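Local structure of SnoN,SnoN (Streptomyces nogalater, 5EQU) at residues A88-G93 against L123-K128; L118-L123 against T239-M244. The protein probably acts as an iron- and 2-oxoglutarate-dependent epimerase of the PhyH family, here with nogalamycin RO bound. One frame throughout, in Å; residues are numbered along the deposited sequence.

Interaction 1 of 2, residues A88-G93 against L123-K128; sequences ADAQLG and LEVLLK. With 5R6 (Nogalamycin RO), chain G.
Ala90 and Gln91 take up the backbone O and N of Leu123, within the first SnoN part (14-202) of this engineered fusion. Ala90 N donates to Leu123 O (2.9 Å). Leu123 N in turn donates to the side-chain oxygen Gln91 OE1 at 3.1 Å, approaching from above the amide, 58° out of its carbonyl plane. The glutamine reaches there because its chain bends at chi2 (-71°), folding the amide back toward the strand. Beside these two bonds the methyl CB of Ala90 rests on Val125 CG2 (3.7 Å) and on Leu123 CD2, with Met97 of helix 95-101 touching both Ala90 and Val125. Strand 118-128 belongs to the larger sheet of a double-stranded beta-helix (jelly-roll), the cupin-type fold of the PhyH family; strand 81-87 runs beside it, and residues 88-93 are where that chain turns off. Tyr86 of strand 81-87 touches the Glu124 side chain. From CB the glutamate leads to CG, anti to the carbonyl carbon (chi1 -67°) and 4.3 Å from Ala88 CA; the chain is then extended. CD comes to within 3.5 Å of the ligand amine NBV. OE1 accepts from NBV of nogalamycin RO at 2.7 Å and weakly from its OAN. OE2 forms a salt bridge with Lys122 and accepts a hydrogen bond from water 1 at 2.9 Å, and that water accepts in turn from Asp89 N.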
ATOM      1  N   ALA A  88       8.540  -0.464   8.770  1.00 49.43           N
ATOM      2  CA  ALA A  88       7.442  -1.424   8.940  1.00 49.07           C
ATOM      3  C   ALA A  88       6.545  -1.026  10.108  1.00 48.24           C
ATOM      4  O   ALA A  88       7.016  -0.500  11.083  1.00 47.88           O
ATOM      5  CB  ALA A  88       8.003  -2.807   9.176  1.00 51.10           C
ATOM      6  N   ASP A  89       5.250  -1.271   9.968  1.00 48.08           N
ATOM      7  CA  ASP A  89       4.255  -0.928  10.976  1.00 50.04           C
ATOM      8  C   ASP A  89       4.547   0.383  11.675  1.00 50.30           C
ATOM      9  O   ASP A  89       4.577   0.452  12.885  1.00 51.39           O
ATOM     10  CB  ASP A  89       4.130  -2.064  11.964  1.00 53.02           C
ATOM     11  CG  ASP A  89       3.584  -3.300  11.306  1.00 54.44           C
ATOM     12  OD1 ASP A  89       2.347  -3.299  10.989  1.00 54.53           O
ATOM     13  OD2 ASP A  89       4.405  -4.217  11.070  1.00 55.24           O
ATOM     14  N   ALA A  90       4.755   1.419  10.863  1.00 49.46           N
ATOM     15  CA  ALA A  90       5.150   2.743  11.349  1.00 50.03           C
ATOM     16  C   ALA A  90       4.131   3.349  12.310  1.00 48.28           C
ATOM     17  O   ALA A  90       4.515   4.123  13.136  1.00 50.40           O
ATOM     18  CB  ALA A  90       5.408   3.701  10.172  1.00 49.98           C
ATOM     19  N   GLN A  91       2.860   2.978  12.196  1.00 46.65           N
ATOM     20  CA  GLN A  91       1.832   3.455  13.099  1.00 47.99           C
ATOM     21  C   GLN A  91       1.932   3.021  14.558  1.00 50.56           C
ATOM     22  O   GLN A  91       1.344   3.664  15.400  1.00 50.73           O
ATOM     23  CB  GLN A  91       0.430   3.134  12.574  1.00 47.71           C
ATOM     24  CG  GLN A  91      -0.155   1.765  12.890  1.00 48.72           C
ATOM     25  CD  GLN A  91       0.511   0.624  12.135  1.00 48.72           C
ATOM     26  OE1 GLN A  91       1.362   0.841  11.272  1.00 48.98           O
ATOM     27  NE2 GLN A  91       0.128  -0.601  12.472  1.00 49.36           N
ATOM     28  N   LEU A  92       2.657   1.943  14.863  1.00 51.77           N
ATOM     29  CA  LEU A  92       2.774   1.459  16.242  1.00 52.63           C
ATOM     30  C   LEU A  92       3.717   2.306  17.073  1.00 55.01           C
ATOM     31  O   LEU A  92       3.495   2.476  18.265  1.00 55.82           O
ATOM     32  CB  LEU A  92       3.252   0.009  16.279  1.00 52.74           C
ATOM     33  CG  LEU A  92       2.438  -1.003  15.500  1.00 50.62           C
ATOM     34  CD1 LEU A  92       3.160  -2.329  15.556  1.00 52.42           C
ATOM     35  CD2 LEU A  92       1.015  -1.124  16.009  1.00 50.30           C
ATOM     36  N   GLY A  93       4.777   2.815  16.447  1.00 56.27           N
ATOM     37  CA  GLY A  93       5.761   3.687  17.126  1.00 57.83           C
ATOM     38  C   GLY A  93       5.471   5.180  17.025  1.00 57.51           C
ATOM     39  O   GLY A  93       5.969   5.948  17.822  1.00 60.79           O
ATOM     40  N   LEU A 123       0.537   0.353   8.277  1.00 40.75           N
ATOM     41  CA  LEU A 123       1.043   1.426   7.438  1.00 39.69           C
ATOM     42  C   LEU A 123       2.556   1.402   7.403  1.00 40.56           C
ATOM     43  O   LEU A 123       3.224   1.257   8.437  1.00 42.38           O
ATOM     44  CB  LEU A 123       0.551   2.818   7.913  1.00 39.67           C
ATOM     45  CG  LEU A 123       1.078   4.061   7.181  1.00 38.30           C
ATOM     46  CD1 LEU A 123       0.128   5.236   7.328  1.00 38.67           C
ATOM     47  CD2 LEU A 123       2.427   4.482   7.701  1.00 39.39           C
ATOM     48  N   GLU A 124       3.088   1.613   6.203  1.00 40.11           N
ATOM     49  CA  GLU A 124       4.514   1.685   5.983  1.00 42.17           C
ATOM     50  C   GLU A 124       4.928   3.030   5.416  1.00 41.93           C
ATOM     51  O   GLU A 124       4.254   3.575   4.569  1.00 42.24           O
ATOM     52  CB  GLU A 124       4.932   0.570   5.018  1.00 43.28           C
ATOM     53  CG  GLU A 124       4.757  -0.824   5.645  1.00 45.58           C
ATOM     54  CD  GLU A 124       4.737  -1.971   4.638  1.00 46.89           C
ATOM     55  OE1 GLU A 124       4.393  -1.778   3.435  1.00 44.91           O
ATOM     56  OE2 GLU A 124       5.054  -3.084   5.078  1.00 49.27           O
ATOM     57  N   VAL A 125       6.068   3.509   5.858  1.00 42.12           N
ATOM     58  CA  VAL A 125       6.675   4.672   5.326  1.00 43.17           C
ATOM     59  C   VAL A 125       7.668   4.219   4.274  1.00 43.97           C
ATOM     60  O   VAL A 125       8.559   3.439   4.595  1.00 45.75           O
ATOM     61  CB  VAL A 125       7.343   5.448   6.468  1.00 45.12           C
ATOM     62  CG1 VAL A 125       8.114   6.610   5.940  1.00 46.83           C
ATOM     63  CG2 VAL A 125       6.269   5.988   7.394  1.00 45.25           C
ATOM     64  N   LEU A 126       7.516   4.703   3.042  1.00 42.87           N
ATOM     65  CA  LEU A 126       8.267   4.183   1.873  1.00 42.86           C
ATOM     66  C   LEU A 126       9.257   5.195   1.313  1.00 44.01           C
ATOM     67  O   LEU A 126       8.949   6.388   1.212  1.00 44.15           O
ATOM     68  CB  LEU A 126       7.312   3.759   0.769  1.00 41.12           C
ATOM     69  CG  LEU A 126       6.106   2.853   1.095  1.00 39.68           C
ATOM     70  CD1 LEU A 126       5.400   2.442  -0.190  1.00 38.89           C
ATOM     71  CD2 LEU A 126       6.463   1.600   1.885  1.00 40.05           C
ATOM     72  N   LEU A 127      10.454   4.717   0.986  1.00 45.26           N
ATOM     73  CA  LEU A 127      11.533   5.539   0.439  1.00 46.66           C
ATOM     74  C   LEU A 127      12.228   4.864  -0.759  1.00 48.57           C
ATOM     75  O   LEU A 127      12.755   3.759  -0.606  1.00 49.91           O
ATOM     76  CB  LEU A 127      12.566   5.826   1.527  1.00 48.79           C
ATOM     77  CG  LEU A 127      13.845   6.586   1.148  1.00 50.15           C
ATOM     78  CD1 LEU A 127      13.542   8.021   0.734  1.00 49.91           C
ATOM     79  CD2 LEU A 127      14.870   6.579   2.265  1.00 51.88           C
ATOM     80  N   LYS A 128      12.214   5.512  -1.936  1.00 47.90           N
ATOM     81  CA  LYS A 128      13.113   5.160  -3.040  1.00 49.94           C
ATOM     82  C   LYS A 128      14.016   6.310  -3.251  1.00 53.13           C
ATOM     83  O   LYS A 128      13.543   7.396  -3.589  1.00 53.18           O
ATOM     84  CB  LYS A 128      12.410   5.021  -4.391  1.00 49.29           C
ATOM     85  CG  LYS A 128      11.558   3.809  -4.619  1.00 48.30           C
ATOM     86  CD  LYS A 128      11.299   3.633  -6.105  1.00 47.87           C
ATOM     87  CE  LYS A 128      10.359   2.476  -6.352  1.00 47.01           C
ATOM     88  NZ  LYS A 128      11.112   1.202  -6.402  1.00 48.03           N
TER
HETATM   89  CAR 5R6 G 302      12.556  -9.304  -7.270  1.00 45.24           C
HETATM   90  CBN 5R6 G 302      13.340  -9.181  -8.505  1.00 46.22           C
HETATM   91  OAL 5R6 G 302      12.417  -8.980  -9.636  1.00 49.84           O
HETATM   92  CBR 5R6 G 302      14.379 -10.340  -8.636  1.00 45.69           C
HETATM   93  OAM 5R6 G 302      15.626  -9.699  -8.389  1.00 46.13           O
HETATM   94  CBM 5R6 G 302      14.298 -11.476  -7.547  1.00 45.06           C
HETATM   95  CAB 5R6 G 302      15.085 -12.734  -7.886  1.00 42.10           C
HETATM   96  OAW 5R6 G 302      12.939 -11.852  -7.244  1.00 45.41           O
HETATM   97  CBP 5R6 G 302      12.008 -10.729  -7.024  1.00 44.51           C
HETATM   98  OAX 5R6 G 302      11.475 -10.709  -5.678  1.00 41.90           O
HETATM   99  CBQ 5R6 G 302      12.109 -10.867  -4.374  1.00 37.85           C
HETATM  100  CAT 5R6 G 302      13.620 -10.574  -4.179  1.00 37.55           C
HETATM  101  CBW 5R6 G 302      14.047 -11.079  -2.773  1.00 36.22           C
HETATM  102  CAE 5R6 G 302      15.495 -10.668  -2.432  1.00 35.55           C
HETATM  103  OAO 5R6 G 302      14.035 -12.484  -2.831  1.00 37.78           O
HETATM  104  CBF 5R6 G 302      11.311 -10.213  -3.381  1.00 34.88           C
HETATM  105  CBB 5R6 G 302      10.016  -9.726  -3.660  1.00 32.25           C
HETATM  106  OAK 5R6 G 302       9.557  -9.828  -4.925  1.00 30.86           O
HETATM  107  CBK 5R6 G 302       9.160  -9.133  -2.721  1.00 29.48           C
HETATM  108  CBH 5R6 G 302       7.890  -8.678  -3.062  1.00 28.27           C
HETATM  109  OAI 5R6 G 302       7.486  -8.730  -4.235  1.00 27.48           O
HETATM  110  CBJ 5R6 G 302       7.077  -8.133  -2.049  1.00 27.59           C
HETATM  111  CBA 5R6 G 302       5.808  -7.677  -2.363  1.00 26.81           C
HETATM  112  OAJ 5R6 G 302       5.426  -7.756  -3.667  1.00 28.18           O
HETATM  113  CAP 5R6 G 302       4.985  -7.145  -1.416  1.00 25.70           C
HETATM  114  CBD 5R6 G 302       5.392  -7.002  -0.104  1.00 25.32           C
HETATM  115  CBX 5R6 G 302       4.537  -6.505   0.925  1.00 25.80           C
HETATM  116  CAF 5R6 G 302       3.148  -7.211   0.837  1.00 25.76           C
HETATM  117  OAY 5R6 G 302       4.963  -6.952   2.244  1.00 24.41           O
HETATM  118  CBS 5R6 G 302       4.372  -5.014   0.942  1.00 25.18           C
HETATM  119  OAN 5R6 G 302       3.458  -4.625   1.998  1.00 26.07           O
HETATM  120  CBT 5R6 G 302       5.738  -4.372   1.163  1.00 24.52           C
HETATM  121  NBV 5R6 G 302       5.585  -2.927   1.327  1.00 24.47           N
HETATM  122  CAD 5R6 G 302       6.904  -2.274   1.515  1.00 24.88           C
HETATM  123  CAC 5R6 G 302       4.836  -2.244   0.228  1.00 24.33           C
HETATM  124  CAS 5R6 G 302       6.493  -5.032   2.360  1.00 24.73           C
HETATM  125  CBO 5R6 G 302       6.285  -6.589   2.491  1.00 24.26           C
HETATM  126  OAV 5R6 G 302       7.047  -7.323   1.528  1.00 24.69           O
HETATM  127  CBE 5R6 G 302       6.656  -7.439   0.220  1.00 25.43           C
HETATM  128  CBL 5R6 G 302       7.523  -8.008  -0.726  1.00 26.58           C
HETATM  129  CBG 5R6 G 302       8.804  -8.475  -0.407  1.00 27.43           C
HETATM  130  OAH 5R6 G 302       9.222  -8.388   0.736  1.00 26.12           O
HETATM  131  CBI 5R6 G 302       9.617  -9.042  -1.405  1.00 29.69           C
HETATM  132  CAQ 5R6 G 302      10.903  -9.543  -1.113  1.00 32.00           C
HETATM  133  CBC 5R6 G 302      11.763 -10.130  -2.064  1.00 33.84           C
HETATM  134  CBU 5R6 G 302      13.027 -10.660  -1.634  1.00 35.73           C
HETATM  135  CAZ 5R6 G 302      12.775 -11.900  -0.875  1.00 37.67           C
HETATM  136  OAG 5R6 G 302      13.543 -12.281   0.019  1.00 40.77           O
HETATM  137  OAU 5R6 G 302      11.713 -12.714  -1.277  1.00 37.94           O
HETATM  138  CAA 5R6 G 302      11.695 -14.114  -0.879  1.00 38.02           C
HETATM  139  O   HOH W   1       4.945  -3.125   7.936  1.00 42.09           O

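Interaction 2 of 2, residues L118-L123 against T239-M244; sequences LRLFKL and TSAVYM. With 5R6 (Nogalamycin RO), chain G.
Arg119 and Met244 pair through both of their backbone groups, Arg119 N to Met244 O (2.8 Å) and Met244 N to Arg119 O, joining two antiparallel strands. Strand 118-128 comes from the first SnoN part of the engineered fusion and 239-244 from the second (203-305). Further along, the ladder slips by one residue in a classic beta bulge: Phe121 and Lys122 both face Val242, whose O accepts Phe121 N at 2.9 Å and, weakly, Lys122 N at 3.5 Å. Val242 N returns a bond to Lys122 O.

On the face of Leu120, Leu123, Ala241 and Tyr243, Leu120 CD1 sits 3.8 Å from Tyr243 CE1. Leu123, its CG anti to the backbone N (chi1 176°), lays both methyls against Thr239 CB and its CB against Ala241 CB (4.1 Å); Ala101 of helix 95-101 also touches this leucine. With an alanine here, CG and both methyls would be gone, which would probably leave a gap between Thr239 and helix 95-101. Met244, on the face of Lys122 and Val242, meets Phe121 of the bulge at about a right angle in a Met-aromatic contact, SD lying oblique to the ring, 5.1 Å from the Phe121 centroid.

The polar reach lies with Lys122. Its extended chain runs past Val242 CG2 (3.9 Å from CE) to NZ, which donates to OAN of nogalamycin RO at 2.7 Å. Ser240 OG binds 2-oxoglutarate. The sheet thus presents apolar side chains to helix 95-101 while offering lysine and serine to the two ligands, consistent with a strand pair that forms part of the pocket wall.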
ATOM      1  N   LEU A 118     -14.068  -1.211   7.779  1.00 45.76           N
ATOM      2  CA  LEU A 118     -12.689  -1.637   7.657  1.00 43.87           C
ATOM      3  C   LEU A 118     -11.894  -1.411   8.945  1.00 43.78           C
ATOM      4  O   LEU A 118     -12.289  -0.658   9.833  1.00 44.71           O
ATOM      5  CB  LEU A 118     -11.979  -0.875   6.535  1.00 42.89           C
ATOM      6  CG  LEU A 118     -12.553  -0.932   5.115  1.00 42.95           C
ATOM      7  CD1 LEU A 118     -11.947   0.161   4.224  1.00 42.72           C
ATOM      8  CD2 LEU A 118     -12.285  -2.293   4.475  1.00 42.62           C
ATOM      9  N   ARG A 119     -10.752  -2.084   8.995  1.00 42.24           N
ATOM     10  CA  ARG A 119      -9.753  -1.913  10.010  1.00 42.03           C
ATOM     11  C   ARG A 119      -8.451  -1.646   9.317  1.00 39.94           C
ATOM     12  O   ARG A 119      -8.226  -2.127   8.193  1.00 39.92           O
ATOM     13  CB  ARG A 119      -9.600  -3.199  10.846  1.00 42.76           C
ATOM     14  CG  ARG A 119     -10.719  -3.401  11.838  1.00 45.14           C
ATOM     15  CD  ARG A 119     -10.653  -4.755  12.546  1.00 46.00           C
ATOM     16  NE  ARG A 119     -11.784  -4.868  13.442  1.00 47.47           N
ATOM     17  CZ  ARG A 119     -11.836  -4.364  14.676  1.00 48.99           C
ATOM     18  NH1 ARG A 119     -10.812  -3.698  15.222  1.00 48.26           N
ATOM     19  NH2 ARG A 119     -12.947  -4.507  15.366  1.00 50.75           N
ATOM     20  N   LEU A 120      -7.571  -0.946  10.006  1.00 38.88           N
ATOM     21  CA  LEU A 120      -6.210  -0.830   9.571  1.00 38.08           C
ATOM     22  C   LEU A 120      -5.469  -2.128   9.870  1.00 39.44           C
ATOM     23  O   LEU A 120      -5.520  -2.638  11.007  1.00 40.78           O
ATOM     24  CB  LEU A 120      -5.523   0.292  10.328  1.00 38.35           C
ATOM     25  CG  LEU A 120      -4.029   0.459  10.101  1.00 38.00           C
ATOM     26  CD1 LEU A 120      -3.781   0.925   8.686  1.00 37.50           C
ATOM     27  CD2 LEU A 120      -3.474   1.427  11.113  1.00 38.95           C
ATOM     28  N   PHE A 121      -4.729  -2.623   8.884  1.00 39.73           N
ATOM     29  CA  PHE A 121      -3.799  -3.729   9.113  1.00 41.66           C
ATOM     30  C   PHE A 121      -2.395  -3.230   9.359  1.00 41.45           C
ATOM     31  O   PHE A 121      -1.725  -3.650  10.334  1.00 41.45           O
ATOM     32  CB  PHE A 121      -3.820  -4.705   7.930  1.00 42.48           C
ATOM     33  CG  PHE A 121      -2.776  -5.776   8.015  1.00 43.34           C
ATOM     34  CD1 PHE A 121      -2.816  -6.706   9.025  1.00 45.39           C
ATOM     35  CD2 PHE A 121      -1.770  -5.875   7.045  1.00 44.35           C
ATOM     36  CE1 PHE A 121      -1.864  -7.710   9.110  1.00 46.69           C
ATOM     37  CE2 PHE A 121      -0.804  -6.874   7.125  1.00 45.47           C
ATOM     38  CZ  PHE A 121      -0.858  -7.796   8.169  1.00 46.31           C
ATOM     39  N   LYS A 122      -1.927  -2.352   8.467  1.00 40.48           N
ATOM     40  CA  LYS A 122      -0.578  -1.760   8.638  1.00 41.56           C
ATOM     41  C   LYS A 122      -0.424  -0.479   7.857  1.00 40.82           C
ATOM     42  O   LYS A 122      -1.159  -0.262   6.898  1.00 39.68           O
ATOM     43  CB  LYS A 122       0.529  -2.732   8.219  1.00 43.00           C
ATOM     44  CG  LYS A 122       0.583  -3.025   6.721  1.00 43.61           C
ATOM     45  CD  LYS A 122       1.687  -4.033   6.397  1.00 46.31           C
ATOM     46  CE  LYS A 122       1.624  -4.472   4.951  1.00 46.69           C
ATOM     47  NZ  LYS A 122       2.898  -5.134   4.577  1.00 49.52           N
ATOM     48  N   LEU A 123       0.537   0.353   8.277  1.00 40.75           N
ATOM     49  CA  LEU A 123       1.043   1.426   7.438  1.00 39.69           C
ATOM     50  C   LEU A 123       2.556   1.402   7.403  1.00 40.56           C
ATOM     51  O   LEU A 123       3.224   1.257   8.437  1.00 42.38           O
ATOM     52  CB  LEU A 123       0.551   2.818   7.913  1.00 39.67           C
ATOM     53  CG  LEU A 123       1.078   4.061   7.181  1.00 38.30           C
ATOM     54  CD1 LEU A 123       0.128   5.236   7.328  1.00 38.67           C
ATOM     55  CD2 LEU A 123       2.427   4.482   7.701  1.00 39.39           C
ATOM     56  N   THR A 239       3.539   7.064   2.011  1.00 39.76           N
ATOM     57  CA  THR A 239       3.113   6.021   2.899  1.00 41.19           C
ATOM     58  C   THR A 239       2.160   5.134   2.135  1.00 41.38           C
ATOM     59  O   THR A 239       1.442   5.608   1.248  1.00 40.45           O
ATOM     60  CB  THR A 239       2.370   6.556   4.139  1.00 42.44           C
ATOM     61  OG1 THR A 239       1.157   7.226   3.748  1.00 40.45           O
ATOM     62  CG2 THR A 239       3.269   7.478   4.927  1.00 43.93           C
ATOM     63  N   SER A 240       2.139   3.860   2.529  1.00 41.49           N
ATOM     64  CA  SER A 240       1.207   2.861   1.978  1.00 40.56           C
ATOM     65  C   SER A 240       0.553   2.174   3.147  1.00 38.78           C
ATOM     66  O   SER A 240       1.246   1.638   3.997  1.00 39.38           O
ATOM     67  CB  SER A 240       1.958   1.836   1.145  1.00 40.60           C
ATOM     68  OG  SER A 240       1.056   0.850   0.690  1.00 42.37           O
ATOM     69  N   ALA A 241      -0.771   2.235   3.190  1.00 37.26           N
ATOM     70  CA  ALA A 241      -1.544   1.714   4.279  1.00 37.51           C
ATOM     71  C   ALA A 241      -2.494   0.679   3.724  1.00 36.97           C
ATOM     72  O   ALA A 241      -3.186   0.918   2.732  1.00 37.17           O
ATOM     73  CB  ALA A 241      -2.339   2.804   4.977  1.00 37.68           C
ATOM     74  N   VAL A 242      -2.526  -0.473   4.380  1.00 36.66           N
ATOM     75  CA  VAL A 242      -3.420  -1.551   4.004  1.00 36.44           C
ATOM     76  C   VAL A 242      -4.625  -1.584   4.953  1.00 36.98           C
ATOM     77  O   VAL A 242      -4.466  -1.583   6.186  1.00 36.86           O
ATOM     78  CB  VAL A 242      -2.688  -2.917   4.084  1.00 36.67           C
ATOM     79  CG1 VAL A 242      -3.609  -4.063   3.689  1.00 36.74           C
ATOM     80  CG2 VAL A 242      -1.439  -2.892   3.233  1.00 36.48           C
ATOM     81  N   TYR A 243      -5.808  -1.700   4.347  1.00 37.03           N
ATOM     82  CA  TYR A 243      -7.062  -1.775   5.051  1.00 37.84           C
ATOM     83  C   TYR A 243      -7.731  -3.090   4.737  1.00 38.17           C
ATOM     84  O   TYR A 243      -7.710  -3.571   3.589  1.00 37.37           O
ATOM     85  CB  TYR A 243      -7.959  -0.582   4.653  1.00 38.48           C
ATOM     86  CG  TYR A 243      -7.298   0.757   4.944  1.00 38.57           C
ATOM     87  CD1 TYR A 243      -7.123   1.188   6.238  1.00 40.20           C
ATOM     88  CD2 TYR A 243      -6.845   1.585   3.916  1.00 38.77           C
ATOM     89  CE1 TYR A 243      -6.512   2.407   6.529  1.00 40.52           C
ATOM     90  CE2 TYR A 243      -6.213   2.796   4.193  1.00 38.92           C
ATOM     91  CZ  TYR A 243      -6.055   3.218   5.504  1.00 39.35           C
ATOM     92  OH  TYR A 243      -5.422   4.421   5.787  1.00 38.88           O
ATOM     93  N   MET A 244      -8.323  -3.673   5.768  1.00 39.49           N
ATOM     94  CA  MET A 244      -8.952  -4.972   5.680  1.00 40.72           C
ATOM     95  C   MET A 244     -10.377  -4.905   6.194  1.00 42.77           C
ATOM     96  O   MET A 244     -10.745  -4.004   6.942  1.00 43.78           O
ATOM     97  CB  MET A 244      -8.136  -5.991   6.476  1.00 42.32           C
ATOM     98  CG  MET A 244      -8.124  -5.750   7.969  1.00 43.46           C
ATOM     99  SD  MET A 244      -6.891  -6.752   8.734  1.00 46.08           S
ATOM    100  CE  MET A 244      -6.972  -6.204  10.449  1.00 45.96           C
TER
HETATM  101  CAR 5R6 G 302      12.556  -9.304  -7.270  1.00 45.24           C
HETATM  102  CBN 5R6 G 302      13.340  -9.181  -8.505  1.00 46.22           C
HETATM  103  OAL 5R6 G 302      12.417  -8.980  -9.636  1.00 49.84           O
HETATM  104  CBR 5R6 G 302      14.379 -10.340  -8.636  1.00 45.69           C
HETATM  105  OAM 5R6 G 302      15.626  -9.699  -8.389  1.00 46.13           O
HETATM  106  CBM 5R6 G 302      14.298 -11.476  -7.547  1.00 45.06           C
HETATM  107  CAB 5R6 G 302      15.085 -12.734  -7.886  1.00 42.10           C
HETATM  108  OAW 5R6 G 302      12.939 -11.852  -7.244  1.00 45.41           O
HETATM  109  CBP 5R6 G 302      12.008 -10.729  -7.024  1.00 44.51           C
HETATM  110  OAX 5R6 G 302      11.475 -10.709  -5.678  1.00 41.90           O
HETATM  111  CBQ 5R6 G 302      12.109 -10.867  -4.374  1.00 37.85           C
HETATM  112  CAT 5R6 G 302      13.620 -10.574  -4.179  1.00 37.55           C
HETATM  113  CBW 5R6 G 302      14.047 -11.079  -2.773  1.00 36.22           C
HETATM  114  CAE 5R6 G 302      15.495 -10.668  -2.432  1.00 35.55           C
HETATM  115  OAO 5R6 G 302      14.035 -12.484  -2.831  1.00 37.78           O
HETATM  116  CBF 5R6 G 302      11.311 -10.213  -3.381  1.00 34.88           C
HETATM  117  CBB 5R6 G 302      10.016  -9.726  -3.660  1.00 32.25           C
HETATM  118  OAK 5R6 G 302       9.557  -9.828  -4.925  1.00 30.86           O
HETATM  119  CBK 5R6 G 302       9.160  -9.133  -2.721  1.00 29.48           C
HETATM  120  CBH 5R6 G 302       7.890  -8.678  -3.062  1.00 28.27           C
HETATM  121  OAI 5R6 G 302       7.486  -8.730  -4.235  1.00 27.48           O
HETATM  122  CBJ 5R6 G 302       7.077  -8.133  -2.049  1.00 27.59           C
HETATM  123  CBA 5R6 G 302       5.808  -7.677  -2.363  1.00 26.81           C
HETATM  124  OAJ 5R6 G 302       5.426  -7.756  -3.667  1.00 28.18           O
HETATM  125  CAP 5R6 G 302       4.985  -7.145  -1.416  1.00 25.70           C
HETATM  126  CBD 5R6 G 302       5.392  -7.002  -0.104  1.00 25.32           C
HETATM  127  CBX 5R6 G 302       4.537  -6.505   0.925  1.00 25.80           C
HETATM  128  CAF 5R6 G 302       3.148  -7.211   0.837  1.00 25.76           C
HETATM  129  OAY 5R6 G 302       4.963  -6.952   2.244  1.00 24.41           O
HETATM  130  CBS 5R6 G 302       4.372  -5.014   0.942  1.00 25.18           C
HETATM  131  OAN 5R6 G 302       3.458  -4.625   1.998  1.00 26.07           O
HETATM  132  CBT 5R6 G 302       5.738  -4.372   1.163  1.00 24.52           C
HETATM  133  NBV 5R6 G 302       5.585  -2.927   1.327  1.00 24.47           N
HETATM  134  CAD 5R6 G 302       6.904  -2.274   1.515  1.00 24.88           C
HETATM  135  CAC 5R6 G 302       4.836  -2.244   0.228  1.00 24.33           C
HETATM  136  CAS 5R6 G 302       6.493  -5.032   2.360  1.00 24.73           C
HETATM  137  CBO 5R6 G 302       6.285  -6.589   2.491  1.00 24.26           C
HETATM  138  OAV 5R6 G 302       7.047  -7.323   1.528  1.00 24.69           O
HETATM  139  CBE 5R6 G 302       6.656  -7.439   0.220  1.00 25.43           C
HETATM  140  CBL 5R6 G 302       7.523  -8.008  -0.726  1.00 26.58           C
HETATM  141  CBG 5R6 G 302       8.804  -8.475  -0.407  1.00 27.43           C
HETATM  142  OAH 5R6 G 302       9.222  -8.388   0.736  1.00 26.12           O
HETATM  143  CBI 5R6 G 302       9.617  -9.042  -1.405  1.00 29.69           C
HETATM  144  CAQ 5R6 G 302      10.903  -9.543  -1.113  1.00 32.00           C
HETATM  145  CBC 5R6 G 302      11.763 -10.130  -2.064  1.00 33.84           C
HETATM  146  CBU 5R6 G 302      13.027 -10.660  -1.634  1.00 35.73           C
HETATM  147  CAZ 5R6 G 302      12.775 -11.900  -0.875  1.00 37.67           C
HETATM  148  OAG 5R6 G 302      13.543 -12.281   0.019  1.00 40.77           O
HETATM  149  OAU 5R6 G 302      11.713 -12.714  -1.277  1.00 37.94           O
HETATM  150  CAA 5R6 G 302      11.695 -14.114  -0.879  1.00 38.02           C

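From the N terminus, residues 88-93 come first, leaving strand 81-87; the chain then passes through helices 95-101 and 104-114 and enters strand 118-128, where interaction 1 closes a loop of 29 residues. Interaction 2 begins on the same strand and closes a loop of 115 residues at strand 236-245, a loop that includes the junction of the two SnoN parts. The segments alternate along the sequence, so the contacts cross, and they share Leu123. Strand 118-128 lies between strands 81-87 and 236-245 in the large sheet; a probable hydrogen bond from Glu124 N to Ser240 O (2.9 Å) continues the pairing. Both interactions meet at nogalamycin RO.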